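Local atomic coordinates of [4Fe-4S]-dependent U34-ARNt thiolase (Methanococcus maripaludis, PDB entry 6SCY), a protein that probably transfers sulfur to uridine 34 of tRNA, drawing on ATP and a [4Fe-4S] cluster. Residues A[4-9]-A[23-28]; A[49-54]-A[158-163]; A[58-63]-A[226-231]; A[178-183]-A[239-244]. All blocks are in the same frame, centred on the assembly; numbering follows the deposited sequence.

Contact 1 of 4, residues A[4-9]-A[23-28]. With ZN (zinc ion), chain C; SO4 (sulfate ion), chain Y; SO4 (sulfate ion), chain U; SO4 (sulfate ion), chain K.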
# COMPACT_ATOMS: atom_id res chain seq x y z
N MET A 4 5.07 31.30 17.59
CA MET A 4 4.31 30.94 16.38
C MET A 4 4.71 31.80 15.17
O MET A 4 4.04 31.76 14.14
CB MET A 4 2.79 30.96 16.62
CG MET A 4 2.01 30.13 15.64
SD MET A 4 0.67 29.25 16.46
CE MET A 4 1.53 27.74 16.90
N LYS A 5 5.83 32.53 15.29
CA LYS A 5 6.33 33.38 14.21
C LYS A 5 6.61 32.59 12.92
O LYS A 5 6.97 31.42 12.97
CB LYS A 5 7.54 34.20 14.67
CG LYS A 5 8.76 33.40 15.16
CD LYS A 5 9.94 34.33 15.49
CE LYS A 5 9.76 35.12 16.77
NZ LYS A 5 10.88 36.07 16.99
N CYS A 6 6.39 33.25 11.77
CA CYS A 6 6.58 32.71 10.42
C CYS A 6 8.00 32.16 10.21
O CYS A 6 8.96 32.82 10.60
CB CYS A 6 6.22 33.77 9.38
SG CYS A 6 6.23 33.16 7.67
N ARG A 7 8.12 30.97 9.59
CA ARG A 7 9.40 30.31 9.31
C ARG A 7 10.29 31.11 8.33
O ARG A 7 11.52 31.05 8.45
CB ARG A 7 9.18 28.86 8.82
CG ARG A 7 10.46 28.04 8.71
CD ARG A 7 10.70 27.44 7.33
NE ARG A 7 11.94 27.94 6.70
CZ ARG A 7 12.72 27.23 5.89
NH1 ARG A 7 12.42 25.97 5.60
NH2 ARG A 7 13.81 27.77 5.38
N LYS A 8 9.68 31.87 7.40
CA LYS A 8 10.40 32.64 6.38
C LYS A 8 10.66 34.12 6.71
O LYS A 8 11.64 34.67 6.19
CB LYS A 8 9.70 32.53 5.02
CG LYS A 8 9.87 31.17 4.34
CD LYS A 8 11.21 31.04 3.59
CE LYS A 8 11.18 29.94 2.56
NZ LYS A 8 12.45 29.86 1.79
N CYS A 9 9.82 34.76 7.55
CA CYS A 9 9.99 36.18 7.88
C CYS A 9 9.82 36.54 9.38
O CYS A 9 9.96 37.70 9.73
CB CYS A 9 9.08 37.04 7.00
SG CYS A 9 7.32 36.88 7.36
N ASN A 23 5.30 27.34 10.46
CA ASN A 23 4.27 28.36 10.49
C ASN A 23 4.48 29.36 9.35
O ASN A 23 5.62 29.76 9.09
CB ASN A 23 4.29 29.05 11.86
CG ASN A 23 4.02 28.14 13.03
OD1 ASN A 23 3.13 27.29 13.02
ND2 ASN A 23 4.79 28.32 14.09
N TYR A 24 3.39 29.73 8.65
CA TYR A 24 3.43 30.67 7.52
C TYR A 24 2.30 31.68 7.57
O TYR A 24 1.14 31.30 7.77
CB TYR A 24 3.37 29.93 6.17
CG TYR A 24 4.49 28.94 5.93
CD1 TYR A 24 5.77 29.37 5.61
CD2 TYR A 24 4.25 27.57 5.95
CE1 TYR A 24 6.80 28.47 5.36
CE2 TYR A 24 5.28 26.66 5.71
CZ TYR A 24 6.55 27.11 5.41
OH TYR A 24 7.56 26.21 5.17
N CYS A 25 2.62 32.96 7.33
CA CYS A 25 1.64 34.04 7.25
C CYS A 25 1.00 33.95 5.86
O CYS A 25 1.37 33.06 5.09
CB CYS A 25 2.32 35.39 7.47
SG CYS A 25 3.61 35.78 6.25
N LYS A 26 0.04 34.84 5.52
CA LYS A 26 -0.63 34.82 4.21
C LYS A 26 0.37 34.84 3.04
O LYS A 26 0.39 33.90 2.25
CB LYS A 26 -1.65 35.97 4.10
CG LYS A 26 -2.55 35.91 2.86
CD LYS A 26 -3.43 37.15 2.73
CE LYS A 26 -4.22 37.14 1.44
NZ LYS A 26 -5.08 38.35 1.33
N GLU A 27 1.23 35.88 3.00
CA GLU A 27 2.23 36.13 1.95
C GLU A 27 3.25 35.02 1.78
O GLU A 27 3.58 34.72 0.64
CB GLU A 27 2.95 37.46 2.18
CG GLU A 27 2.02 38.66 2.24
CD GLU A 27 1.88 39.27 3.62
OE1 GLU A 27 1.49 38.55 4.56
OE2 GLU A 27 2.15 40.49 3.76
N CYS A 28 3.76 34.45 2.88
CA CYS A 28 4.76 33.36 2.85
C CYS A 28 4.15 32.02 2.49
O CYS A 28 4.86 31.17 1.96
CB CYS A 28 5.54 33.29 4.16
SG CYS A 28 6.66 34.68 4.44
ZN ZN C . 6.31 35.08 6.56
S SO4 Y . 13.82 32.69 0.60
O1 SO4 Y . 12.37 32.76 0.44
O2 SO4 Y . 14.45 33.69 -0.27
O3 SO4 Y . 14.17 32.97 1.99
O4 SO4 Y . 14.29 31.36 0.23
S SO4 U . -6.93 40.41 -0.52
O1 SO4 U . -7.71 41.65 -0.58
O2 SO4 U . -5.56 40.73 -0.09
O3 SO4 U . -7.55 39.49 0.44
O4 SO4 U . -6.90 39.79 -1.84
S SO4 K . 14.04 37.89 17.52
O1 SO4 K . 14.47 38.53 16.28
O2 SO4 K . 12.66 38.28 17.82
O3 SO4 K . 14.92 38.31 18.61
O4 SO4 K . 14.11 36.44 17.37

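Contact 2 of 4, residues A[49-54]-A[158-163]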
# COMPACT_ATOMS: atom_id res chain seq x y z
N ASN A 49 6.21 29.19 -25.62
CA ASN A 49 5.83 28.38 -26.78
C ASN A 49 5.06 27.08 -26.41
O ASN A 49 5.17 26.08 -27.14
CB ASN A 49 7.03 28.10 -27.71
CG ASN A 49 7.98 29.26 -27.84
OD1 ASN A 49 7.58 30.40 -28.14
ND2 ASN A 49 9.25 29.00 -27.60
N ILE A 50 4.23 27.11 -25.35
CA ILE A 50 3.39 25.95 -24.99
C ILE A 50 1.94 26.37 -24.70
O ILE A 50 1.69 27.48 -24.21
CB ILE A 50 3.95 24.99 -23.90
CG1 ILE A 50 4.22 25.70 -22.58
CG2 ILE A 50 5.17 24.19 -24.36
CD1 ILE A 50 3.26 25.34 -21.62
N LYS A 51 0.98 25.48 -25.00
CA LYS A 51 -0.46 25.65 -24.81
C LYS A 51 -0.94 24.62 -23.78
O LYS A 51 -0.67 23.42 -23.96
CB LYS A 51 -1.17 25.44 -26.17
CG LYS A 51 -2.65 25.78 -26.19
CD LYS A 51 -3.25 25.47 -27.53
CE LYS A 51 -3.62 26.71 -28.30
NZ LYS A 51 -4.52 26.39 -29.44
N VAL A 52 -1.60 25.06 -22.69
CA VAL A 52 -2.08 24.13 -21.66
C VAL A 52 -3.59 24.17 -21.51
O VAL A 52 -4.14 25.19 -21.10
CB VAL A 52 -1.37 24.28 -20.29
CG1 VAL A 52 -1.97 23.34 -19.24
CG2 VAL A 52 0.13 24.05 -20.40
N ALA A 53 -4.25 23.05 -21.82
CA ALA A 53 -5.68 22.84 -21.65
C ALA A 53 -5.86 22.45 -20.20
O ALA A 53 -4.96 21.83 -19.64
CB ALA A 53 -6.15 21.71 -22.54
N MET A 54 -6.98 22.81 -19.58
CA MET A 54 -7.16 22.45 -18.18
C MET A 54 -8.59 22.09 -17.85
O MET A 54 -9.49 22.89 -18.07
CB MET A 54 -6.60 23.51 -17.22
CG MET A 54 -6.96 24.92 -17.55
SD MET A 54 -6.40 26.03 -16.26
CE MET A 54 -7.35 27.44 -16.69
N ILE A 158 -6.51 17.48 -28.07
CA ILE A 158 -5.95 17.15 -29.38
C ILE A 158 -6.55 18.12 -30.41
O ILE A 158 -5.81 18.68 -31.22
CB ILE A 158 -6.19 15.65 -29.74
CG1 ILE A 158 -5.25 14.74 -28.93
CG2 ILE A 158 -6.03 15.38 -31.26
CD1 ILE A 158 -5.71 13.25 -28.83
N GLU A 159 -7.89 18.36 -30.33
CA GLU A 159 -8.67 19.28 -31.18
C GLU A 159 -8.13 20.72 -31.10
O GLU A 159 -8.06 21.39 -32.13
CB GLU A 159 -10.16 19.23 -30.76
CG GLU A 159 -11.11 20.06 -31.62
CD GLU A 159 -12.52 20.12 -31.07
OE1 GLU A 159 -13.36 19.31 -31.50
OE2 GLU A 159 -12.77 20.96 -30.18
N GLU A 160 -7.75 21.17 -29.89
CA GLU A 160 -7.19 22.51 -29.65
C GLU A 160 -5.66 22.54 -29.79
O GLU A 160 -5.07 23.62 -29.70
CB GLU A 160 -7.66 23.08 -28.30
CG GLU A 160 -8.99 23.81 -28.40
CD GLU A 160 -8.97 25.06 -29.27
OE1 GLU A 160 -8.41 26.09 -28.82
OE2 GLU A 160 -9.51 25.00 -30.40
N LYS A 161 -5.05 21.37 -30.05
CA LYS A 161 -3.61 21.14 -30.23
C LYS A 161 -2.80 21.64 -29.03
O LYS A 161 -1.88 22.46 -29.17
CB LYS A 161 -3.11 21.68 -31.58
CG LYS A 161 -3.52 20.85 -32.79
CD LYS A 161 -2.98 21.45 -34.09
CE LYS A 161 -3.55 20.79 -35.33
NZ LYS A 161 -3.24 21.56 -36.56
N CYS A 162 -3.16 21.13 -27.84
CA CYS A 162 -2.54 21.46 -26.55
C CYS A 162 -1.37 20.55 -26.25
O CYS A 162 -1.37 19.39 -26.65
CB CYS A 162 -3.57 21.42 -25.43
SG CYS A 162 -4.85 22.70 -25.56
N ASP A 163 -0.37 21.08 -25.55
CA ASP A 163 0.82 20.34 -25.18
C ASP A 163 0.60 19.52 -23.90
O ASP A 163 1.14 18.41 -23.78
CB ASP A 163 2.02 21.30 -25.04
CG ASP A 163 2.38 21.95 -26.35
OD1 ASP A 163 2.83 21.23 -27.27
OD2 ASP A 163 2.21 23.18 -26.47
O HOH W 1 3.46 23.69 -28.85

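Contact 3 of 4, residues A[58-63]-A[226-231]. With SO4 (sulfate ion), chain L.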
# COMPACT_ATOMS: atom_id res chain seq x y z
N GLY A 58 -15.36 23.64 -11.51
CA GLY A 58 -15.96 24.61 -10.60
C GLY A 58 -15.58 24.55 -9.13
O GLY A 58 -15.81 25.52 -8.40
N GLY A 59 -15.00 23.44 -8.70
CA GLY A 59 -14.58 23.24 -7.31
C GLY A 59 -13.32 24.00 -6.97
O GLY A 59 -12.63 24.49 -7.87
N LYS A 60 -13.01 24.11 -5.65
CA LYS A 60 -11.83 24.83 -5.16
C LYS A 60 -10.55 24.44 -5.90
O LYS A 60 -9.89 25.32 -6.43
CB LYS A 60 -11.65 24.74 -3.63
CG LYS A 60 -11.93 23.37 -3.03
CD LYS A 60 -10.88 22.97 -2.02
CE LYS A 60 -11.16 21.60 -1.44
NZ LYS A 60 -10.95 20.51 -2.44
N ASP A 61 -10.28 23.11 -6.05
CA ASP A 61 -9.12 22.53 -6.74
C ASP A 61 -8.91 23.09 -8.15
O ASP A 61 -7.88 23.71 -8.40
CB ASP A 61 -9.20 21.00 -6.79
CG ASP A 61 -9.27 20.33 -5.43
OD1 ASP A 61 -8.25 20.34 -4.72
OD2 ASP A 61 -10.34 19.79 -5.08
N SER A 62 -9.91 22.92 -9.05
CA SER A 62 -9.87 23.39 -10.44
C SER A 62 -9.70 24.89 -10.59
O SER A 62 -9.04 25.31 -11.53
CB SER A 62 -11.08 22.91 -11.22
OG SER A 62 -10.80 21.64 -11.78
N LEU A 63 -10.28 25.69 -9.68
CA LEU A 63 -10.18 27.16 -9.66
C LEU A 63 -8.82 27.63 -9.10
O LEU A 63 -8.24 28.58 -9.64
CB LEU A 63 -11.35 27.76 -8.88
CG LEU A 63 -12.53 28.30 -9.71
CD1 LEU A 63 -13.26 27.19 -10.44
CD2 LEU A 63 -13.50 29.02 -8.83
N LEU A 226 -11.74 33.12 -4.00
CA LEU A 226 -12.27 32.45 -5.19
C LEU A 226 -13.70 31.99 -4.93
O LEU A 226 -13.99 31.38 -3.90
CB LEU A 226 -11.39 31.26 -5.64
CG LEU A 226 -9.91 31.52 -6.00
CD1 LEU A 226 -9.23 30.24 -6.42
CD2 LEU A 226 -9.76 32.54 -7.12
N LYS A 227 -14.60 32.33 -5.87
CA LYS A 227 -16.02 31.97 -5.81
C LYS A 227 -16.25 30.57 -6.42
O LYS A 227 -16.80 30.44 -7.52
CB LYS A 227 -16.89 33.05 -6.49
CG LYS A 227 -16.85 34.42 -5.82
CD LYS A 227 -15.98 35.41 -6.59
CE LYS A 227 -15.99 36.78 -5.96
NZ LYS A 227 -15.20 37.77 -6.74
N TYR A 228 -15.80 29.52 -5.70
CA TYR A 228 -15.92 28.13 -6.14
C TYR A 228 -17.26 27.50 -5.75
O TYR A 228 -17.83 27.86 -4.73
CB TYR A 228 -14.74 27.27 -5.64
CG TYR A 228 -14.66 27.11 -4.13
CD1 TYR A 228 -15.36 26.10 -3.48
CD2 TYR A 228 -13.83 27.93 -3.37
CE1 TYR A 228 -15.31 25.96 -2.09
CE2 TYR A 228 -13.74 27.77 -1.99
CZ TYR A 228 -14.49 26.79 -1.35
OH TYR A 228 -14.41 26.64 0.01
N HIS A 229 -17.72 26.53 -6.56
CA HIS A 229 -18.97 25.81 -6.32
C HIS A 229 -18.72 24.42 -5.74
O HIS A 229 -17.74 23.76 -6.12
CB HIS A 229 -19.81 25.72 -7.61
CG HIS A 229 -21.19 25.20 -7.40
ND1 HIS A 229 -21.48 23.86 -7.55
CD2 HIS A 229 -22.32 25.85 -7.05
CE1 HIS A 229 -22.77 23.74 -7.29
NE2 HIS A 229 -23.32 24.91 -6.97
N LYS A 230 -19.61 23.98 -4.84
CA LYS A 230 -19.59 22.69 -4.14
C LYS A 230 -19.58 21.49 -5.11
O LYS A 230 -18.81 20.54 -4.91
CB LYS A 230 -20.76 22.58 -3.13
CG LYS A 230 -20.93 23.79 -2.19
CD LYS A 230 -19.79 23.94 -1.18
CE LYS A 230 -19.63 25.35 -0.68
NZ LYS A 230 -18.49 25.48 0.27
N SER A 231 -20.40 21.56 -6.18
CA SER A 231 -20.59 20.57 -7.26
C SER A 231 -20.79 19.11 -6.75
O SER A 231 -19.92 18.25 -6.97
CB SER A 231 -19.48 20.67 -8.32
OG SER A 231 -18.18 20.89 -7.80
S SO4 L . -12.76 20.02 -7.99
O1 SO4 L . -11.73 20.46 -8.94
O2 SO4 L . -14.07 20.32 -8.54
O3 SO4 L . -12.59 20.71 -6.72
O4 SO4 L . -12.65 18.59 -7.77

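Contact 4 of 4, residues A[178-183]-A[239-244]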
# COMPACT_ATOMS: atom_id res chain seq x y z
N VAL A 178 -3.93 5.82 -4.58
CA VAL A 178 -2.78 4.93 -4.42
C VAL A 178 -3.16 3.86 -3.41
O VAL A 178 -3.05 2.67 -3.71
CB VAL A 178 -1.50 5.72 -4.02
CG1 VAL A 178 -0.43 4.80 -3.47
CG2 VAL A 178 -0.96 6.53 -5.19
N MET A 179 -3.68 4.28 -2.24
CA MET A 179 -4.12 3.41 -1.15
C MET A 179 -5.24 2.48 -1.60
O MET A 179 -5.25 1.32 -1.20
CB MET A 179 -4.54 4.23 0.08
CG MET A 179 -4.50 3.46 1.38
SD MET A 179 -2.83 3.13 2.02
CE MET A 179 -3.16 3.14 3.74
N MET A 180 -6.18 2.98 -2.44
CA MET A 180 -7.29 2.19 -2.99
C MET A 180 -6.73 1.07 -3.86
O MET A 180 -7.12 -0.09 -3.69
CB MET A 180 -8.26 3.08 -3.80
CG MET A 180 -9.27 3.82 -2.94
SD MET A 180 -10.33 4.98 -3.85
CE MET A 180 -11.53 3.87 -4.54
N ASN A 181 -5.77 1.41 -4.75
CA ASN A 181 -5.07 0.49 -5.66
C ASN A 181 -4.27 -0.56 -4.85
O ASN A 181 -4.10 -1.69 -5.31
CB ASN A 181 -4.16 1.28 -6.61
CG ASN A 181 -3.21 0.47 -7.46
OD1 ASN A 181 -2.05 0.25 -7.11
ND2 ASN A 181 -3.68 -0.00 -8.61
N TYR A 182 -3.80 -0.18 -3.65
CA TYR A 182 -3.06 -1.04 -2.74
C TYR A 182 -4.02 -2.03 -2.06
O TYR A 182 -3.77 -3.23 -2.12
CB TYR A 182 -2.32 -0.19 -1.67
CG TYR A 182 -1.02 0.48 -2.10
CD1 TYR A 182 -0.43 0.19 -3.32
CD2 TYR A 182 -0.37 1.37 -1.25
CE1 TYR A 182 0.78 0.78 -3.70
CE2 TYR A 182 0.84 1.94 -1.61
CZ TYR A 182 1.41 1.65 -2.83
OH TYR A 182 2.61 2.23 -3.17
N ILE A 183 -5.12 -1.52 -1.44
CA ILE A 183 -6.15 -2.32 -0.74
C ILE A 183 -6.86 -3.30 -1.70
O ILE A 183 -7.14 -4.44 -1.32
CB ILE A 183 -7.15 -1.43 0.08
CG1 ILE A 183 -6.41 -0.59 1.14
CG2 ILE A 183 -8.24 -2.28 0.76
CD1 ILE A 183 -7.09 0.69 1.54
N SER A 239 -18.64 4.79 -1.26
CA SER A 239 -18.27 4.88 0.16
C SER A 239 -16.85 4.41 0.49
O SER A 239 -16.35 4.73 1.57
CB SER A 239 -19.30 4.14 1.02
OG SER A 239 -20.60 4.69 0.85
N PHE A 240 -16.20 3.66 -0.42
CA PHE A 240 -14.84 3.16 -0.23
C PHE A 240 -13.80 4.28 -0.18
O PHE A 240 -12.94 4.27 0.70
CB PHE A 240 -14.47 2.08 -1.26
CG PHE A 240 -13.12 1.41 -1.10
CD1 PHE A 240 -12.71 0.93 0.14
CD2 PHE A 240 -12.29 1.21 -2.19
CE1 PHE A 240 -11.47 0.30 0.29
CE2 PHE A 240 -11.06 0.57 -2.04
CZ PHE A 240 -10.66 0.12 -0.80
N ARG A 241 -13.91 5.27 -1.10
CA ARG A 241 -13.01 6.44 -1.15
C ARG A 241 -13.16 7.28 0.12
O ARG A 241 -12.16 7.74 0.65
CB ARG A 241 -13.24 7.28 -2.43
CG ARG A 241 -12.04 8.17 -2.77
CD ARG A 241 -12.21 8.92 -4.08
NE ARG A 241 -10.98 9.62 -4.46
CZ ARG A 241 -10.21 9.28 -5.50
NH1 ARG A 241 -9.11 9.97 -5.76
NH2 ARG A 241 -10.55 8.27 -6.28
N SER A 242 -14.40 7.44 0.63
CA SER A 242 -14.67 8.17 1.87
C SER A 242 -14.13 7.40 3.10
O SER A 242 -13.82 8.02 4.12
CB SER A 242 -16.15 8.49 2.02
OG SER A 242 -16.94 7.31 2.12
N GLU A 243 -13.99 6.06 2.98
CA GLU A 243 -13.43 5.20 4.04
C GLU A 243 -11.90 5.31 3.99
O GLU A 243 -11.28 5.47 5.04
CB GLU A 243 -13.89 3.74 3.86
CG GLU A 243 -13.69 2.88 5.10
CD GLU A 243 -13.78 1.38 4.91
OE1 GLU A 243 -14.79 0.90 4.34
OE2 GLU A 243 -12.85 0.67 5.36
N VAL A 244 -11.32 5.23 2.76
CA VAL A 244 -9.88 5.33 2.48
C VAL A 244 -9.35 6.71 2.88
O VAL A 244 -8.27 6.79 3.45
CB VAL A 244 -9.54 4.95 1.02
CG1 VAL A 244 -8.14 5.41 0.61
CG2 VAL A 244 -9.69 3.45 0.80

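Contact 1 of 4, residues A[4-9]-A[23-28]
N23 and C6 bury more surface in this contact than any other residues, and they meet largely through the backbone of N23. Its carbonyl O accepts from R7 N at 2.8 Å in a nearly straight bond (N-H...O 169°). C6 CA lies 3.4 Å from the same oxygen in a CA-H...O contact, while the N23 side chain crosses that of M4 at about a right angle. C6 (chi1 -173°) directs its sulfur to Y24 CA and C28 CB. From there C6 SG, like C9 SG and C28 SG, binds zinc at 2.2 Å. C25 SG completes the site but is modelled farther off, 2.8 Å from the zinc ion. Y24, next in buried area, takes K8 CG at its ring edge, and its OH lies 4.0 Å from R7 CD; F29 and E32 of helix 26-41 also pack on it. Two CxxC pairs, C6-C9 in a loop and C25-C28 at the start of helix 26-41, thus form the zinc finger of the N-terminal LIM-type region. C6 SG also accepts weak bonds from C25 N, at 3.6 Å, and from K8 N, and C25 SG accepts a weak capping bond from C28 N. These N-H...S bonds would probably offset some thiolate charge, and because C6 and C9 on one segment and C28 on the other bind one ion, the zinc cross-links the two.

Contact 2 of 4, residues A[49-54]-A[158-163]
K51 meets the 158-163 segment with both its backbone and its full side chain. The chain runs straight from the strand as far as CD and then bends at chi3 (-110°). That bend brings NZ to E160 O at 2.8 Å, nearly along the C=O axis. E160 OE1 adds a long salt bridge, 4.0 Å from K51 NZ, so the ammonium is held mainly by the backbone carbonyl. On the way there K51 CD passes 3.8 Å from C162 SG. The E160 carbonyl that K51 NZ reaches follows helix 141-159, where K161, with its positive phi, closes a Schellman motif. The chain then turns into strand 164-167, which runs parallel to strand 51-55: this is the helix-to-strand passage of the Rossmann-like PP-loop fold, at the centre of its parallel sheet. Just before that strand, D163 N donates to K51 O at 2.8 Å. The D163 carboxylate turns back beside its own N (chi1 -64°), which lets OD2 accept from K51 N at 3.0 Å through its anti lone pair. One residue thus satisfies both polar backbone atoms of K51. A water donates to the same OD2 and, weakly, to N49 O, while I50 CB and CG2 pass obliquely by that oxygen. C162 SG lies 3.4 Å from A53 CB, and I82 of strand 80-87 packs on K51, E160 and C162.

Contact 3 of 4, residues A[58-63]-A[226-231]
G58 and H229 join the PP-loop, the S-G-G-K-D-S turn that leads into helix 60-75, to the loop after helix 214-223. H229 N donates to G58 O at 2.8 Å, coming from above the carbonyl plane, 38° out of it. Close packing continues on the Y228 side. There K60 CB sits over the middle of one ring face in a CH-pi contact, 3.8 Å from the Y228 centroid and 8° off the ring normal. Y228 CB lies close to K60 N, and a chi1 of 65° leaves the ring flat against the first helical turn. L63 fills the inner end, its CD2 3.8 Å from Y228 CB, while L226 CD1 reaches the L63 backbone. Elsewhere the contact is looser: S231 OG approaches G59 N no closer than 4.2 Å, and K227 is exposed with its CB turned away. Beyond the contact, the helix start faces a sulfate, also bonded to S57, where an ATP phosphate would probably lie; D61 is a predicted ATP ligand. K60 NZ forms a salt bridge with D61 OD2, and S62 N donates to sulfate O1 at 3.1 Å.

Contact 4 of 4, residues A[178-183]-A[239-244]
Apolar packing makes up most of this contact, and V244 and F240 of helix 239-254 receive three side chains of helix 171-184. V244 spreads its two methyls: CG1 lies 3.8 Å from M179 CB, while CG2 touches M180 CG and, at 3.9 Å, I183 CD1. I183 also presents CG2 to the edge of the F240 ring, 3.7 Å from CZ, and the I183 CB lies in the ring plane. One face of the same ring takes V244 CG2 from its own helix, so F240 has V244 over a face and I183 at its edge.

Sulfur contacts come second. M180 has the most buried area here; its chain is straight at chi2 and bends at chi3 (80°), sliding past F240 in the opposite direction. CE comes 3.6 Å from F240 CD2, and SD stands 5.3 Å from the ring centroid in an oblique Met-aromatic contact. SD also lies 3.8 Å from R241 CG, where the two chains cross at about a right angle.

No hydrogen bond joins the two segments, but R241 NE bonds weakly to Q176 OE1 of helix 171-184 and so links the helices; within 239-244, S242 OG donates to S239 O. I183, F240 and M179 also pack against the other protein chain, while the Y182 ring stacks on an aromatic side chain of that chain. The segment axes pass 10.2 Å apart at 108°, a steep helix-helix crossing at the subunit interface, with R241 near the predicted ATP ligand D173 and its side chain about 9 Å from the iron-sulfur cluster.

From the N terminus, contact 1 closes first, across a 13-residue connection with strand 15-17 and the first residue of strand 22-24, and is complete before contact 2 opens. Helix 26-41 then leads toward strand 51-55, where contact 2 opens. Contact 2 spans 103 residues and closes where helix 141-159 passes into strand 164-167. Contact 3 begins just after strand 51-55, at the start of helix 60-75, and spans 162 residues, so it crosses contact 2. Contact 4 opens inside that span and closes beyond it, crossing contact 3 in turn, and follows contact 2 in series. The sheet, the nucleotide-site loop and the later helices are thereby interlocked, while contact 1 stays apart.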